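Local coordinates for putative TOXIN related protein (Parabacteroides distasonis ATCC 8503, PDB 3K0Y) that is of unknown function but, as a NigD-like protein with a probable secretion signal, joins an OB-type N-terminal domain to a C-terminal beta sandwich, at residues S99-D104 and N137-D142; V15-P20 and D117-I122; N111-G116 and L186-W191; F124-G129 and F152-Y157. All blocks are in the same frame, centred on the assembly; numbering follows the deposited sequence.

How the contacts relate
Contacts 1, 3 and 4 belong to the C-terminal beta sandwich, whereas contact 2 joins it to the OB domain. Contacts 3 and 4, centres about 16 Å apart, pack the two facing sheets together. The centre of contact 1, which sets a short helix against the outer side of the four-stranded sheet, is about 12 Å from that of contact 4; Asp104 OD2 reaches Ala156 N at 2.7 Å, a probable hydrogen bond. Contact 2 grows from the hairpin whose first strand serves contact 3, their centres about 15 Å apart and Asn121 N 2.8 Å from Trp114 O. No active site is known; a nonaethylene glycol, probably from crystallisation, lies about 4 Å from the Val15 side chain.

Contact 1 of 4, residues S99-D104 and N137-D142; sequences SIYGTD and NLIQPD
Tyr101 and Asn137 both swing CG away from the carbonyl carbon (chi1 -65° and -73°), which sends the phenol ring across to strand 135-139 and brings the amide up to its edge. Asn137 ND2 lies near the ring plane, 3.4 Å from Tyr101 CD1, with the amide turned 64° against the ring. Over one face comes Ile139 CG2 in a CH-pi contact, 4.0 Å from the ring centroid. Ile100 CG2 sits 3.9 Å above the opposite face, so the ring lies between the CG2 methyls of two isoleucines.

The buried polar atoms are provided for. A water donates to Tyr101 O at 2.6 Å and accepts from Asn137 ND2 at 2.9 Å, while Asn137 OD1 binds Lys87 NZ. Tyr101 OH bonds to Lys91 O, fixing the far end of the ring. Asparagine suits the place because its amide serves the water and the lysine together.

After the helix, Gly102 has a positive phi, at which a beta carbon would press on Tyr101 O, so the position calls for glycine. Leu138 points the other way, so the arrangement is a short helix packed on the outer face of the beta sandwich's four-stranded sheet at its edge strand.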
# COMPACT_ATOMS: atom_id res chain seq x y z
N SER A 99 -10.60 -1.16 -19.38
CA SER A 99 -10.91 -2.55 -19.62
C SER A 99 -10.04 -3.54 -18.83
O SER A 99 -10.55 -4.55 -18.38
CB SER A 99 -10.77 -2.88 -21.11
OG SER A 99 -10.91 -4.27 -21.22
N ILE A 100 -8.74 -3.28 -18.72
CA ILE A 100 -7.86 -4.16 -18.02
C ILE A 100 -7.94 -3.90 -16.49
O ILE A 100 -8.10 -4.84 -15.69
CB ILE A 100 -6.43 -4.03 -18.52
CG1 ILE A 100 -6.28 -4.69 -19.91
CG2 ILE A 100 -5.44 -4.67 -17.52
CD1 ILE A 100 -5.18 -4.04 -20.78
N TYR A 101 -7.87 -2.62 -16.10
CA TYR A 101 -7.74 -2.29 -14.70
C TYR A 101 -9.04 -2.05 -13.99
O TYR A 101 -9.07 -2.12 -12.77
CB TYR A 101 -6.77 -1.13 -14.49
CG TYR A 101 -5.38 -1.49 -14.89
CD1 TYR A 101 -4.72 -2.53 -14.26
CD2 TYR A 101 -4.70 -0.79 -15.88
CE1 TYR A 101 -3.45 -2.85 -14.59
CE2 TYR A 101 -3.39 -1.10 -16.21
CZ TYR A 101 -2.78 -2.14 -15.57
OH TYR A 101 -1.50 -2.51 -15.86
N GLY A 102 -10.11 -1.80 -14.73
CA GLY A 102 -11.47 -1.79 -14.17
C GLY A 102 -11.97 -0.40 -13.81
O GLY A 102 -11.20 0.53 -13.70
N THR A 103 -13.27 -0.26 -13.66
CA THR A 103 -13.89 1.01 -13.34
C THR A 103 -14.91 0.80 -12.22
O THR A 103 -15.81 1.65 -12.00
CB THR A 103 -14.58 1.61 -14.58
OG1 THR A 103 -15.39 0.61 -15.16
CG2 THR A 103 -13.55 2.06 -15.59
N ASP A 104 -14.75 -0.30 -11.50
CA ASP A 104 -15.70 -0.69 -10.50
C ASP A 104 -15.48 0.17 -9.25
O ASP A 104 -14.41 0.14 -8.67
CB ASP A 104 -15.55 -2.17 -10.19
CG ASP A 104 -16.06 -3.04 -11.32
OD1 ASP A 104 -17.21 -2.82 -11.76
OD2 ASP A 104 -15.32 -3.94 -11.76
N ASN A 137 -4.99 -2.29 -8.49
CA ASN A 137 -3.76 -1.71 -9.02
C ASN A 137 -3.63 -0.20 -8.81
O ASN A 137 -4.59 0.51 -8.59
CB ASN A 137 -3.67 -1.96 -10.52
CG ASN A 137 -3.36 -3.39 -10.85
OD1 ASN A 137 -2.22 -3.82 -10.73
ND2 ASN A 137 -4.38 -4.14 -11.24
N LEU A 138 -2.41 0.26 -8.97
CA LEU A 138 -2.10 1.69 -8.96
C LEU A 138 -1.31 1.94 -10.24
O LEU A 138 -0.30 1.26 -10.48
CB LEU A 138 -1.23 2.01 -7.76
CG LEU A 138 -1.00 3.50 -7.50
CD1 LEU A 138 -2.27 4.13 -6.99
CD2 LEU A 138 0.17 3.65 -6.49
N ILE A 139 -1.78 2.88 -11.06
CA ILE A 139 -1.14 3.19 -12.34
C ILE A 139 -0.88 4.66 -12.53
O ILE A 139 -1.48 5.52 -11.86
CB ILE A 139 -1.95 2.71 -13.51
CG1 ILE A 139 -3.24 3.53 -13.68
CG2 ILE A 139 -2.23 1.20 -13.35
CD1 ILE A 139 -4.04 3.12 -14.94
N GLN A 140 0.05 4.95 -13.43
CA GLN A 140 0.32 6.37 -13.81
C GLN A 140 -0.25 6.61 -15.19
O GLN A 140 0.32 6.12 -16.17
CB GLN A 140 1.83 6.62 -13.87
CG GLN A 140 2.53 6.62 -12.55
CD GLN A 140 4.03 6.69 -12.73
OE1 GLN A 140 4.65 5.75 -13.22
NE2 GLN A 140 4.63 7.79 -12.31
N PRO A 141 -1.37 7.34 -15.31
CA PRO A 141 -1.85 7.54 -16.66
C PRO A 141 -0.86 8.30 -17.60
O PRO A 141 -0.97 8.14 -18.76
CB PRO A 141 -3.10 8.41 -16.46
CG PRO A 141 -2.92 9.00 -15.16
CD PRO A 141 -2.25 8.00 -14.35
N ASP A 142 0.03 9.14 -17.09
CA ASP A 142 0.97 9.89 -17.93
C ASP A 142 2.20 10.15 -17.08
O ASP A 142 2.32 11.20 -16.43
CB ASP A 142 0.34 11.23 -18.37
CG ASP A 142 1.20 11.99 -19.39
OD1 ASP A 142 2.38 11.58 -19.55
OD2 ASP A 142 0.69 12.95 -20.04
O HOH W 1 -7.11 -3.04 -11.25

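Contact 2 of 4, residues V15-P20 and D117-I122; sequences VATVVP and DGYLNI
Thr17 and Asp117 form a buried polar contact between domains: strand 11-22 of the OB domain meets the tip of the hairpin made by strands 113-116 and 119-128 in the beta sandwich. Asp117 and Gly118 have the backbone angles of a type I' turn, the tight two-residue link of such hairpins. Both residues take positive phi, which glycine tolerates easily and aspartate better than most.

Thr17 OG1 donates to Asp117 OD2 over a short 2.5 Å. The hydroxyl meets the carboxylate oxygen on its anti side, 19° out of the carboxylate plane. Asp117 places CG anti to its own backbone N (chi1 -174°), carrying the carboxylate off the turn to the threonine. Its other oxygen, OD1, is in salt bridges with Arg29 and Lys207, whose charges would be expected to favour the ionised form. A small branched residue fits here because hydroxyl and methyl have separate tasks: while OG1 bonds, Thr17 CG2 rests 3.9 Å from Tyr119 OH. Tyr119 runs alongside, with CE1 3.6 Å from Thr17 OG1, and Asp117 OD2 lies in the plane of its ring, at the edge.

Arg53 of strand 52-62, in the OB domain, holds Thr17 OG1 through NE and reaches across to Asn121 OD1 through NH1. Asn121 is also held on its own hairpin, ND2 bonding Trp114 O. At the margin the methyl Val15 CG1 lies against the amide oxygen of Asn121; the two side chains run antiparallel, side by side, with Val15 CG1 3.8 Å from Asn121 OD1.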
# COMPACT_ATOMS: atom_id res chain seq x y z
N VAL A 15 0.42 -1.58 10.51
CA VAL A 15 0.93 -1.99 9.23
C VAL A 15 2.47 -1.86 9.34
O VAL A 15 2.96 -0.85 9.86
CB VAL A 15 0.29 -1.20 8.05
CG1 VAL A 15 0.91 -1.56 6.67
CG2 VAL A 15 -1.22 -1.42 8.03
N ALA A 16 3.20 -2.91 8.94
CA ALA A 16 4.66 -2.96 8.97
C ALA A 16 5.20 -3.50 7.67
O ALA A 16 4.55 -4.34 7.01
CB ALA A 16 5.15 -3.88 10.09
N THR A 17 6.42 -3.11 7.35
CA THR A 17 7.18 -3.77 6.30
C THR A 17 8.04 -4.89 6.88
O THR A 17 8.74 -4.71 7.85
CB THR A 17 8.04 -2.79 5.53
OG1 THR A 17 7.21 -1.69 5.11
CG2 THR A 17 8.74 -3.52 4.28
N VAL A 18 7.93 -6.06 6.25
CA VAL A 18 8.72 -7.21 6.60
C VAL A 18 10.10 -7.06 5.95
O VAL A 18 10.23 -6.92 4.74
CB VAL A 18 8.06 -8.54 6.08
CG1 VAL A 18 9.00 -9.74 6.35
CG2 VAL A 18 6.70 -8.81 6.73
N VAL A 19 11.15 -7.13 6.74
CA VAL A 19 12.49 -7.11 6.14
C VAL A 19 13.23 -8.40 6.44
O VAL A 19 13.67 -8.59 7.56
CB VAL A 19 13.31 -5.89 6.62
CG1 VAL A 19 14.62 -5.85 5.84
CG2 VAL A 19 12.51 -4.58 6.41
N PRO A 20 13.37 -9.30 5.45
CA PRO A 20 14.13 -10.56 5.64
C PRO A 20 15.59 -10.37 6.04
O PRO A 20 16.15 -9.30 5.84
CB PRO A 20 14.07 -11.21 4.26
CG PRO A 20 12.81 -10.67 3.65
CD PRO A 20 12.75 -9.25 4.11
N ASP A 117 6.52 4.31 4.98
CA ASP A 117 7.69 3.53 4.62
C ASP A 117 7.82 3.37 3.07
O ASP A 117 8.15 2.31 2.61
CB ASP A 117 7.66 2.16 5.34
CG ASP A 117 8.95 1.35 5.11
OD1 ASP A 117 10.03 1.94 5.25
OD2 ASP A 117 8.89 0.15 4.75
N GLY A 118 7.56 4.43 2.31
CA GLY A 118 7.71 4.43 0.82
C GLY A 118 6.59 3.69 0.07
O GLY A 118 6.65 3.49 -1.16
N TYR A 119 5.53 3.33 0.80
CA TYR A 119 4.37 2.72 0.19
C TYR A 119 3.21 3.65 0.27
O TYR A 119 3.09 4.43 1.21
CB TYR A 119 3.98 1.44 0.92
CG TYR A 119 5.02 0.37 0.82
CD1 TYR A 119 6.08 0.35 1.70
CD2 TYR A 119 4.93 -0.63 -0.16
CE1 TYR A 119 7.05 -0.63 1.63
CE2 TYR A 119 5.91 -1.61 -0.26
CZ TYR A 119 6.95 -1.59 0.65
OH TYR A 119 7.89 -2.53 0.57
N LEU A 120 2.32 3.54 -0.71
CA LEU A 120 0.98 4.06 -0.58
C LEU A 120 0.12 2.93 -0.00
O LEU A 120 -0.05 1.90 -0.64
CB LEU A 120 0.44 4.51 -1.93
CG LEU A 120 -0.98 5.06 -1.93
CD1 LEU A 120 -1.01 6.45 -1.21
CD2 LEU A 120 -1.64 5.13 -3.30
N ASN A 121 -0.49 3.20 1.14
CA ASN A 121 -1.31 2.28 1.87
C ASN A 121 -2.77 2.66 1.75
O ASN A 121 -3.11 3.83 1.88
CB ASN A 121 -0.90 2.29 3.32
CG ASN A 121 0.52 1.87 3.53
OD1 ASN A 121 0.81 0.68 3.57
ND2 ASN A 121 1.44 2.84 3.67
N ILE A 122 -3.61 1.69 1.48
CA ILE A 122 -4.99 1.91 1.31
C ILE A 122 -5.80 0.89 2.07
O ILE A 122 -5.47 -0.28 2.06
CB ILE A 122 -5.41 1.87 -0.18
CG1 ILE A 122 -4.63 2.88 -1.00
CG2 ILE A 122 -6.90 2.19 -0.28
CD1 ILE A 122 -4.93 2.85 -2.53

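Contact 3 of 4, residues N111-G116 and L186-W191; sequences NNMWIG and LVVNYW
The strands that carry Met113 and Val188 approach to 10.4 Å between their axes, and their N-to-C directions make an angle of 142°. That spacing is far too wide for backbone pairing and is the separation of two sheets stacked face to face, here the halves of the C-terminal beta sandwich. Met113 and Ile115 leave one strand on the same side, as alternate residues must, and meet Leu186, Val188 and Tyr190, which alternate likewise on the other.

Met113, a selenomethionine in the crystal, reaches across to the facing sheet. Its chain runs extended through CG and SE and then bends at the last torsion (chi3 -56°), turning CE toward Val188 CG1 and the Tyr190 ring. SE touches the branch point of the valine, 3.6 Å from Val188 CB, with Val188 CG1 and CG2 close by. The natural methionine, long, unbranched and flexible, suits a place where it must cross to the opposite sheet and fit a branched surface. Leu120 and Ile122 from the adjacent strand of its own sheet flank it.

At the other end Ile115 CD1 meets Leu186 CD2 at 3.9 Å, methyl against methyl, the two side chains crossing at a slant; Tyr203 also packs on the isoleucine. These branched aliphatic side chains meet through carbon alone, and Ile115 is partly exposed. Tyr190 ends the row: its ring has Val188 O in its plane at one edge, packs against Tyr199 of the next strand, and receives the selenomethionine methyl, with Met113 CE 4.2 Å from Tyr190 CD1.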
# COMPACT_ATOMS: atom_id res chain seq x y z
N ASN A 111 -8.12 9.46 5.57
CA ASN A 111 -7.27 8.88 6.63
C ASN A 111 -7.08 7.42 6.38
O ASN A 111 -6.28 6.83 7.05
CB ASN A 111 -7.69 9.21 8.06
CG ASN A 111 -7.67 10.67 8.31
OD1 ASN A 111 -7.08 11.43 7.53
ND2 ASN A 111 -8.32 11.09 9.34
N ASN A 112 -7.78 6.88 5.38
CA ASN A 112 -7.71 5.45 5.02
C ASN A 112 -6.80 5.31 3.82
O ASN A 112 -6.66 4.21 3.23
CB ASN A 112 -9.12 4.83 4.78
CG ASN A 112 -9.87 4.46 6.11
OD1 ASN A 112 -9.30 4.51 7.19
ND2 ASN A 112 -11.14 4.06 6.01
N MSE A 113 -6.18 6.43 3.42
CA MSE A 113 -5.10 6.37 2.44
C MSE A 113 -3.90 7.11 3.01
O MSE A 113 -4.02 8.24 3.39
CB MSE A 113 -5.52 7.07 1.14
CG MSE A 113 -4.55 6.74 0.06
SE MSE A 113 -4.89 7.51 -1.72
CE MSE A 113 -6.61 6.90 -2.10
N TRP A 114 -2.73 6.48 3.07
CA TRP A 114 -1.59 7.20 3.62
C TRP A 114 -0.27 6.70 3.08
O TRP A 114 -0.17 5.55 2.69
CB TRP A 114 -1.61 7.13 5.16
CG TRP A 114 -1.22 5.82 5.75
CD1 TRP A 114 -0.01 5.50 6.28
CD2 TRP A 114 -2.03 4.64 5.84
NE1 TRP A 114 -0.02 4.21 6.72
CE2 TRP A 114 -1.23 3.65 6.45
CE3 TRP A 114 -3.35 4.34 5.51
CZ2 TRP A 114 -1.72 2.39 6.73
CZ3 TRP A 114 -3.83 3.05 5.80
CH2 TRP A 114 -3.01 2.11 6.40
N ILE A 115 0.75 7.57 3.08
CA ILE A 115 2.11 7.19 2.74
C ILE A 115 2.84 6.73 3.99
O ILE A 115 2.78 7.38 5.02
CB ILE A 115 2.90 8.35 2.07
CG1 ILE A 115 2.25 8.71 0.73
CG2 ILE A 115 4.36 7.88 1.78
CD1 ILE A 115 2.89 9.95 0.06
N GLY A 116 3.46 5.55 3.92
CA GLY A 116 4.21 5.02 5.05
C GLY A 116 5.28 4.07 4.53
O GLY A 116 4.99 3.17 3.71
N LEU A 186 1.40 14.37 -4.24
CA LEU A 186 1.02 13.13 -4.88
C LEU A 186 -0.48 13.14 -4.91
O LEU A 186 -1.12 13.33 -3.88
CB LEU A 186 1.56 11.95 -4.09
CG LEU A 186 1.50 10.54 -4.68
CD1 LEU A 186 2.48 10.37 -5.79
CD2 LEU A 186 1.73 9.44 -3.63
N VAL A 187 -1.04 13.04 -6.10
CA VAL A 187 -2.47 13.06 -6.34
C VAL A 187 -2.84 11.61 -6.70
O VAL A 187 -2.29 11.02 -7.64
CB VAL A 187 -2.83 14.07 -7.47
CG1 VAL A 187 -4.29 13.97 -7.88
CG2 VAL A 187 -2.49 15.53 -7.01
N VAL A 188 -3.76 11.03 -5.94
CA VAL A 188 -4.28 9.74 -6.23
C VAL A 188 -5.77 9.86 -6.50
O VAL A 188 -6.55 10.14 -5.59
CB VAL A 188 -4.06 8.77 -5.04
CG1 VAL A 188 -4.63 7.40 -5.38
CG2 VAL A 188 -2.59 8.68 -4.67
N ASN A 189 -6.15 9.58 -7.75
CA ASN A 189 -7.51 9.47 -8.20
C ASN A 189 -8.06 8.06 -8.02
O ASN A 189 -7.31 7.06 -8.13
CB ASN A 189 -7.56 9.88 -9.68
CG ASN A 189 -7.23 11.35 -9.87
OD1 ASN A 189 -7.87 12.19 -9.27
ND2 ASN A 189 -6.22 11.65 -10.63
N TYR A 190 -9.34 7.96 -7.68
CA TYR A 190 -10.05 6.67 -7.56
C TYR A 190 -11.49 6.93 -7.93
O TYR A 190 -11.91 8.08 -7.97
CB TYR A 190 -9.93 6.10 -6.14
CG TYR A 190 -10.48 7.00 -5.07
CD1 TYR A 190 -9.75 8.08 -4.62
CD2 TYR A 190 -11.72 6.77 -4.50
CE1 TYR A 190 -10.25 8.92 -3.67
CE2 TYR A 190 -12.22 7.60 -3.54
CZ TYR A 190 -11.48 8.67 -3.12
OH TYR A 190 -11.97 9.53 -2.15
N TRP A 191 -12.25 5.87 -8.20
CA TRP A 191 -13.63 6.01 -8.64
C TRP A 191 -14.59 5.45 -7.63
O TRP A 191 -14.36 4.39 -7.04
CB TRP A 191 -13.85 5.39 -10.03
CG TRP A 191 -13.17 6.27 -11.00
CD1 TRP A 191 -13.65 7.45 -11.56
CD2 TRP A 191 -11.82 6.13 -11.45
NE1 TRP A 191 -12.66 8.03 -12.35
CE2 TRP A 191 -11.54 7.23 -12.30
CE3 TRP A 191 -10.81 5.18 -11.22
CZ2 TRP A 191 -10.31 7.39 -12.93
CZ3 TRP A 191 -9.59 5.35 -11.85
CH2 TRP A 191 -9.35 6.42 -12.70

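Contact 4 of 4, residues F124-G129 and F152-Y157; sequences FETLWG and FRHNAY
Phe124 and Phe152 make the aromatic part of this contact. The edge of Phe152 is directed at the face of Phe124, with centroids 5.5 Å apart and planes at 61°, an edge-to-face pair somewhat short of a perpendicular T. Phe152 CZ does the touching, 4.0 Å above the Phe124 plane and displaced to the rim. Phenylalanine suits both positions, since both rings lie in the buried interior between the sheets and bring no polar atom into it.

Thr126 and His154 approach from the two facing sheets in van der Waals contact, the threonine coming obliquely to the imidazole. Thr126 OG1 lies 3.2 Å from His154 CE1, and Thr126 CG2 is 3.7 Å from His154 NE2. The hydroxyl has its bond with Pro105 O, and the imidazole is held at both nitrogens, ND1 by Asp104 O and NE2 by His134 ND1, which fixes its rotation. Thr126 CG2 also lies over one face of the Trp128 ring, toward its rim, while His134 stacks on that indole.

Hydrogen bonding within one segment shapes the strand end. Asn155 OD1 accepts from Tyr157 N at 3.0 Å with an N-H...O angle of 150°, forming an Asx turn; asparagine, with its short acceptor arm, is well suited to such a turn.

In the fold, strands 119-128 and 149-155 face each other from the two sheets of the beta sandwich. Ile136 of strand 135-139 touches both phenylalanines, Val169 and Phe171 of strand 163-172 pack on Phe152, and Tyr190 of strand 184-192 adjoins it within its own sheet.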
# COMPACT_ATOMS: atom_id res chain seq x y z
N PHE A 124 -9.86 0.18 1.87
CA PHE A 124 -10.97 0.55 0.99
C PHE A 124 -12.10 -0.43 1.17
O PHE A 124 -11.91 -1.54 1.71
CB PHE A 124 -10.53 0.61 -0.49
CG PHE A 124 -10.23 -0.76 -1.11
CD1 PHE A 124 -8.99 -1.33 -0.96
CD2 PHE A 124 -11.21 -1.47 -1.80
CE1 PHE A 124 -8.71 -2.60 -1.49
CE2 PHE A 124 -10.94 -2.76 -2.32
CZ PHE A 124 -9.71 -3.30 -2.17
N GLU A 125 -13.29 -0.03 0.75
CA GLU A 125 -14.42 -0.92 0.79
C GLU A 125 -15.07 -0.99 -0.55
O GLU A 125 -14.97 -0.09 -1.34
CB GLU A 125 -15.48 -0.44 1.79
CG GLU A 125 -15.07 -0.48 3.25
CD GLU A 125 -16.13 0.19 4.14
OE1 GLU A 125 -16.32 1.45 4.09
OE2 GLU A 125 -16.77 -0.57 4.88
N THR A 126 -15.75 -2.09 -0.80
CA THR A 126 -16.46 -2.26 -2.06
C THR A 126 -17.46 -3.38 -1.86
O THR A 126 -17.64 -3.82 -0.73
CB THR A 126 -15.44 -2.49 -3.22
OG1 THR A 126 -16.10 -2.38 -4.49
CG2 THR A 126 -14.73 -3.81 -3.10
N LEU A 127 -18.10 -3.81 -2.94
CA LEU A 127 -19.08 -4.89 -2.88
C LEU A 127 -18.44 -6.15 -3.45
O LEU A 127 -17.75 -6.08 -4.48
CB LEU A 127 -20.34 -4.49 -3.69
CG LEU A 127 -21.16 -3.31 -3.14
CD1 LEU A 127 -22.07 -2.68 -4.19
CD2 LEU A 127 -22.02 -3.80 -1.94
N TRP A 128 -18.64 -7.27 -2.76
CA TRP A 128 -18.07 -8.58 -3.08
C TRP A 128 -19.17 -9.64 -3.15
O TRP A 128 -20.25 -9.52 -2.54
CB TRP A 128 -17.09 -9.04 -1.98
CG TRP A 128 -16.14 -8.03 -1.57
CD1 TRP A 128 -16.37 -7.00 -0.72
CD2 TRP A 128 -14.76 -7.91 -1.98
NE1 TRP A 128 -15.23 -6.25 -0.57
CE2 TRP A 128 -14.23 -6.79 -1.32
CE3 TRP A 128 -13.92 -8.67 -2.81
CZ2 TRP A 128 -12.93 -6.37 -1.49
CZ3 TRP A 128 -12.61 -8.26 -2.97
CH2 TRP A 128 -12.13 -7.11 -2.32
N GLY A 129 -18.88 -10.71 -3.87
CA GLY A 129 -19.84 -11.81 -4.06
C GLY A 129 -19.27 -13.18 -3.82
O GLY A 129 -20.02 -14.11 -3.77
N PHE A 152 -5.88 4.77 -8.61
CA PHE A 152 -6.14 3.56 -7.93
C PHE A 152 -7.28 2.90 -8.67
O PHE A 152 -8.34 3.46 -8.81
CB PHE A 152 -6.53 3.80 -6.47
CG PHE A 152 -6.97 2.57 -5.74
CD1 PHE A 152 -6.08 1.52 -5.56
CD2 PHE A 152 -8.24 2.43 -5.27
CE1 PHE A 152 -6.47 0.37 -4.90
CE2 PHE A 152 -8.65 1.30 -4.59
CZ PHE A 152 -7.76 0.25 -4.39
N ARG A 153 -7.04 1.69 -9.14
CA ARG A 153 -7.96 0.99 -10.00
C ARG A 153 -8.44 -0.32 -9.37
O ARG A 153 -7.67 -1.01 -8.65
CB ARG A 153 -7.21 0.73 -11.30
CG ARG A 153 -6.84 1.98 -12.04
CD ARG A 153 -7.98 2.28 -12.90
NE ARG A 153 -7.72 3.29 -13.90
CZ ARG A 153 -8.52 3.48 -14.94
NH1 ARG A 153 -9.59 2.73 -15.09
NH2 ARG A 153 -8.26 4.44 -15.79
N HIS A 154 -9.72 -0.63 -9.60
CA HIS A 154 -10.39 -1.80 -9.06
C HIS A 154 -11.24 -2.42 -10.15
O HIS A 154 -12.10 -1.73 -10.75
CB HIS A 154 -11.21 -1.41 -7.85
CG HIS A 154 -12.19 -2.44 -7.36
ND1 HIS A 154 -13.54 -2.22 -7.34
CD2 HIS A 154 -12.00 -3.65 -6.77
CE1 HIS A 154 -14.16 -3.26 -6.82
NE2 HIS A 154 -13.25 -4.16 -6.48
N ASN A 155 -10.95 -3.70 -10.44
CA ASN A 155 -11.80 -4.50 -11.34
C ASN A 155 -12.43 -5.65 -10.58
O ASN A 155 -11.72 -6.53 -10.13
CB ASN A 155 -10.96 -5.10 -12.46
CG ASN A 155 -11.76 -5.37 -13.72
OD1 ASN A 155 -12.93 -5.68 -13.68
ND2 ASN A 155 -11.11 -5.23 -14.86
N ALA A 156 -13.75 -5.63 -10.47
CA ALA A 156 -14.56 -6.71 -9.86
C ALA A 156 -15.00 -7.81 -10.85
O ALA A 156 -15.61 -8.82 -10.44
CB ALA A 156 -15.82 -6.09 -9.22
N TYR A 157 -14.74 -7.58 -12.14
CA TYR A 157 -15.16 -8.49 -13.24
C TYR A 157 -16.65 -8.83 -13.11
O TYR A 157 -17.48 -7.94 -13.03
CB TYR A 157 -14.26 -9.75 -13.32
CG TYR A 157 -12.78 -9.43 -13.50
CD1 TYR A 157 -12.27 -9.01 -14.73
CD2 TYR A 157 -11.91 -9.49 -12.41
CE1 TYR A 157 -10.91 -8.71 -14.88
CE2 TYR A 157 -10.54 -9.15 -12.52
CZ TYR A 157 -10.06 -8.76 -13.75
OH TYR A 157 -8.74 -8.45 -13.83